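PDB 5EGN: esterase from Uncultured bacterium, which hydrolyses carboxylic esters and degrades N-acyl-homoserine lactones, quorum-sensing signals of many bacteria. Local coordinates for residues Trp193-Lys196 with Asp197-Ser200; Thr218-Asn221 with Asn222-Leu225. The protein carries 2 engineered substitutions. One frame throughout, in Å; residues are numbered along the deposited sequence.

Overall arrangement
Contact 1 (193-200) and contact 2 (218-225) follow each other along the chain with strand 206-211 between them. Contact 1 is a turn in the loop that leads from helix 177-185 to this strand; contact 2 is the first part of helix 219-228, which follows it. Their centres lie about 13 Å apart, on the same side of the chain's centre, and they meet mainly where Leu199 CD1 packs 3.6 Å from Leu224 CD2. The Trp193 and Leu199 side chains of contact 1 also reach helix 94-105, which follows the probable nucleophile elbow around Ser93, so the turn bridges that helix and helix 219-228.

Contact 1: residues Trp193-Lys196 with Asp197-Ser200; sequences WNIK and DRLS
The guanidinium group of Arg198 folds back over the chain that precedes it and grips a backbone carbonyl four residues earlier: NH2 donates to Asn194 O at 2.8 Å. The oxygen lies at the edge of the guanidinium, near its plane, although the bond is bent, with an N-H...O angle of 139°. One face of the same group rests on Ile195, whose CG2 methyl is 3.5 Å from Arg198 NH2, offset toward the rim of the guanidinium. A bend at chi3 (-83°) in the otherwise extended arginine chain helps bring the group back across the isoleucine, the two side chains crossing at about a right angle. CG2 of Ile195 also sits over the rim of one face of the Trp193 ring, so this methyl lies against two flat groups.

The backbone itself closes the turn. Arg198 N donates to Ile195 O at 3.0 Å. Just before it, Asn194 OD1 accepts from Lys196 N at 3.1 Å in a nearly straight bond of 167°, an Asx turn that holds the asparagine amide against the chain. On the apolar side Ile195 CD1 meets Leu199 CD2 at 3.8 Å, these two side chains also crossing at about a right angle. The Lys196 ammonium is engaged outside the turn, in a salt bridge with Glu124.

Ile195 N is hydrogen-bonded to Thr120 OG1, tying the loop to the region just after strand 110-116. Ile195 packs on Leu104 and Leu199 on Met100 of helix 94-105, while Leu199 also touches Leu224 and Asn228 of helix 219-228.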
loop_
_atom_site.group_PDB
_atom_site.type_symbol
_atom_site.label_atom_id
_atom_site.label_comp_id
_atom_site.label_asym_id
_atom_site.label_seq_id
_atom_site.Cartn_x
_atom_site.Cartn_y
_atom_site.Cartn_z
ATOM N N TRP A 193 -19.546 10.491 -17.491
ATOM C CA TRP A 193 -19.148 9.485 -18.473
ATOM C C TRP A 193 -20.232 8.429 -18.659
ATOM O O TRP A 193 -20.648 7.780 -17.702
ATOM C CB TRP A 193 -17.837 8.825 -18.047
ATOM C CG TRP A 193 -17.318 7.790 -18.990
ATOM C CD1 TRP A 193 -16.673 8.008 -20.173
ATOM C CD2 TRP A 193 -17.371 6.370 -18.817
ATOM N NE1 TRP A 193 -16.333 6.810 -20.752
ATOM C CE2 TRP A 193 -16.749 5.790 -19.939
ATOM C CE3 TRP A 193 -17.889 5.534 -17.824
ATOM C CZ2 TRP A 193 -16.632 4.411 -20.095
ATOM C CZ3 TRP A 193 -17.773 4.167 -17.982
ATOM C CH2 TRP A 193 -17.148 3.618 -19.107
ATOM N N ASN A 194 -20.686 8.263 -19.897
ATOM C CA ASN A 194 -21.812 7.382 -20.185
ATOM C C ASN A 194 -21.650 6.660 -21.521
ATOM O O ASN A 194 -21.642 7.288 -22.578
ATOM C CB ASN A 194 -23.113 8.189 -20.169
ATOM C CG ASN A 194 -24.349 7.313 -20.136
ATOM O OD1 ASN A 194 -24.377 6.228 -20.712
ATOM N ND2 ASN A 194 -25.387 7.789 -19.459
ATOM N N ILE A 195 -21.526 5.338 -21.465
ATOM C CA ILE A 195 -21.378 4.531 -22.672
ATOM C C ILE A 195 -22.389 3.388 -22.716
ATOM O O ILE A 195 -22.084 2.297 -23.204
ATOM C CB ILE A 195 -19.956 3.942 -22.798
ATOM C CG1 ILE A 195 -19.624 3.058 -21.593
ATOM C CG2 ILE A 195 -18.929 5.053 -22.939
ATOM C CD1 ILE A 195 -18.555 2.024 -21.878
ATOM N N LYS A 196 -23.592 3.645 -22.213
ATOM C CA LYS A 196 -24.660 2.645 -22.194
ATOM C C LYS A 196 -24.918 2.035 -23.569
ATOM O O LYS A 196 -25.138 0.832 -23.691
ATOM C CB LYS A 196 -25.959 3.258 -21.662
ATOM C CG LYS A 196 -25.955 3.575 -20.173
ATOM C CD LYS A 196 -27.242 4.280 -19.764
ATOM C CE LYS A 196 -27.335 4.458 -18.254
ATOM N NZ LYS A 196 -26.871 5.796 -17.796
ATOM N N ASP A 197 -24.880 2.867 -24.602
ATOM C CA ASP A 197 -25.191 2.427 -25.956
ATOM C C ASP A 197 -24.011 1.726 -26.623
ATOM O O ASP A 197 -24.176 1.037 -27.629
ATOM C CB ASP A 197 -25.631 3.622 -26.802
ATOM C CG ASP A 197 -24.724 4.820 -26.622
ATOM O OD1 ASP A 197 -24.232 5.035 -25.493
ATOM O OD2 ASP A 197 -24.501 5.552 -27.609
ATOM N N ARG A 198 -22.826 1.901 -26.052
ATOM C CA ARG A 198 -21.603 1.407 -26.671
ATOM C C ARG A 198 -21.027 0.194 -25.944
ATOM O O ARG A 198 -19.972 -0.317 -26.318
ATOM C CB ARG A 198 -20.564 2.530 -26.734
ATOM C CG ARG A 198 -20.965 3.685 -27.646
ATOM C CD ARG A 198 -20.053 4.894 -27.482
ATOM N NE ARG A 198 -20.430 5.734 -26.346
ATOM C CZ ARG A 198 -19.793 6.849 -26.002
ATOM N NH1 ARG A 198 -18.743 7.257 -26.703
ATOM N NH2 ARG A 198 -20.201 7.555 -24.956
ATOM N N LEU A 199 -21.727 -0.272 -24.913
ATOM C CA LEU A 199 -21.252 -1.397 -24.110
ATOM C C LEU A 199 -21.146 -2.686 -24.916
ATOM O O LEU A 199 -20.238 -3.488 -24.699
ATOM C CB LEU A 199 -22.172 -1.622 -22.909
ATOM C CG LEU A 199 -22.005 -0.673 -21.721
ATOM C CD1 LEU A 199 -23.204 -0.768 -20.799
ATOM C CD2 LEU A 199 -20.722 -0.985 -20.966
ATOM N N SER A 200 -22.073 -2.877 -25.849
ATOM C CA SER A 200 -22.124 -4.106 -26.633
ATOM C C SER A 200 -21.003 -4.181 -27.666
ATOM O O SER A 200 -20.828 -5.206 -28.325
ATOM C CB SER A 200 -23.484 -4.243 -27.321
ATOM O OG SER A 200 -23.796 -3.091 -28.081
#

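Contact 2: residues Thr218-Asn221 with Asn222-Leu225; sequences TVAN and NQLL
The Gln223 side chain crosses that of Val219, one helical turn back, at an oblique angle, its NE2 3.5 Å from the valine CG1 methyl. Beyond CG the glutamine chain is extended, and its amide carries OE1 to 3.5 Å from Ala220 CA. Shortening Gln223 to an alanine would probably cost Val219 CG1 the amide that packs on it and remove the contact with Leu234. The side chains of Val219 and Gln223 also touch strand 233-237, at Val236 and Leu234 respectively.

Backbone bonds of the helix set this spacing. Gln223 N donates to Val219 O at 2.9 Å and Leu224 N to Ala220 O, while Asn222 N reaches Thr218 O at 3.3 Å in a straighter bond of 160°. The Asn222 amide is held by Ser118, whose N donates to OD1, and the side chain touches Val208 and Ala210 of strand 206-211.

The first turn is fixed by a reciprocal pair. Thr218 OG1 accepts from Asn221 N at 3.2 Å, and Asn221 OD1 accepts from Thr218 N at 2.9 Å. Thr218 OG1 also donates to Asn221 OD1 at 2.6 Å, from above the amide plane, so two bonds grip this oxygen. With CG beside its own backbone N (chi1 -66°), Asn221 can reach back to the cap. This is a capping box, with Thr218 as N-cap, starting the helix of the beta-alpha-beta unit 206-211, 219-228, 233-237 in the alpha/beta hydrolase fold.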
loop_
_atom_site.group_PDB
_atom_site.type_symbol
_atom_site.label_atom_id
_atom_site.label_comp_id
_atom_site.label_asym_id
_atom_site.label_seq_id
_atom_site.Cartn_x
_atom_site.Cartn_y
_atom_site.Cartn_z
ATOM N N THR A 218 -24.290 0.277 -7.075
ATOM C CA THR A 218 -25.317 -0.705 -6.758
ATOM C C THR A 218 -25.169 -1.961 -7.607
ATOM O O THR A 218 -24.494 -1.952 -8.636
ATOM C CB THR A 218 -26.732 -0.125 -6.944
ATOM O OG1 THR A 218 -26.985 0.139 -8.330
ATOM C CG2 THR A 218 -26.907 1.165 -6.146
ATOM N N VAL A 219 -25.794 -3.045 -7.160
ATOM C CA VAL A 219 -25.742 -4.303 -7.887
ATOM C C VAL A 219 -26.329 -4.108 -9.281
ATOM O O VAL A 219 -25.824 -4.657 -10.258
ATOM C CB VAL A 219 -26.491 -5.422 -7.135
ATOM C CG1 VAL A 219 -26.606 -6.672 -7.996
ATOM C CG2 VAL A 219 -25.776 -5.740 -5.837
ATOM N N ALA A 220 -27.378 -3.296 -9.364
ATOM C CA ALA A 220 -28.002 -2.968 -10.640
ATOM C C ALA A 220 -27.015 -2.290 -11.592
ATOM O O ALA A 220 -27.007 -2.569 -12.793
ATOM C CB ALA A 220 -29.219 -2.082 -10.417
ATOM N N ASN A 221 -26.179 -1.409 -11.048
ATOM C CA ASN A 221 -25.189 -0.693 -11.848
ATOM C C ASN A 221 -24.179 -1.632 -12.506
ATOM O O ASN A 221 -23.854 -1.474 -13.682
ATOM C CB ASN A 221 -24.453 0.343 -10.994
ATOM C CG ASN A 221 -25.362 1.459 -10.512
ATOM O OD1 ASN A 221 -25.321 1.849 -9.346
ATOM N ND2 ASN A 221 -26.194 1.974 -11.410
ATOM N N ASN A 222 -23.681 -2.606 -11.751
ATOM C CA ASN A 222 -22.779 -3.608 -12.314
ATOM C C ASN A 222 -23.515 -4.542 -13.264
ATOM O O ASN A 222 -22.948 -5.018 -14.247
ATOM C CB ASN A 222 -22.108 -4.429 -11.213
ATOM C CG ASN A 222 -21.321 -3.577 -10.247
ATOM O OD1 ASN A 222 -20.197 -3.161 -10.534
ATOM N ND2 ASN A 222 -21.901 -3.324 -9.084
ATOM N N GLN A 223 -24.780 -4.812 -12.956
ATOM C CA GLN A 223 -25.598 -5.685 -13.787
ATOM C C GLN A 223 -25.777 -5.090 -15.172
ATOM O O GLN A 223 -25.768 -5.810 -16.164
ATOM C CB GLN A 223 -26.958 -5.936 -13.139
ATOM C CG GLN A 223 -26.921 -6.987 -12.045
ATOM C CD GLN A 223 -28.228 -7.105 -11.299
ATOM O OE1 GLN A 223 -29.091 -6.234 -11.394
ATOM N NE2 GLN A 223 -28.385 -8.191 -10.552
ATOM N N LEU A 224 -25.934 -3.773 -15.233
ATOM C CA LEU A 224 -26.045 -3.082 -16.512
ATOM C C LEU A 224 -24.793 -3.315 -17.352
ATOM O O LEU A 224 -24.864 -3.444 -18.575
ATOM C CB LEU A 224 -26.279 -1.586 -16.293
ATOM C CG LEU A 224 -26.457 -0.708 -17.530
ATOM C CD1 LEU A 224 -27.555 0.310 -17.294
ATOM C CD2 LEU A 224 -25.162 -0.002 -17.877
ATOM N N LEU A 225 -23.647 -3.378 -16.682
ATOM C CA LEU A 225 -22.376 -3.645 -17.344
ATOM C C LEU A 225 -22.299 -5.083 -17.838
ATOM O O LEU A 225 -21.998 -5.333 -19.003
ATOM C CB LEU A 225 -21.208 -3.359 -16.396
ATOM C CG LEU A 225 -20.555 -1.977 -16.453
ATOM C CD1 LEU A 225 -21.597 -0.871 -16.461
ATOM C CD2 LEU A 225 -19.596 -1.803 -15.285
#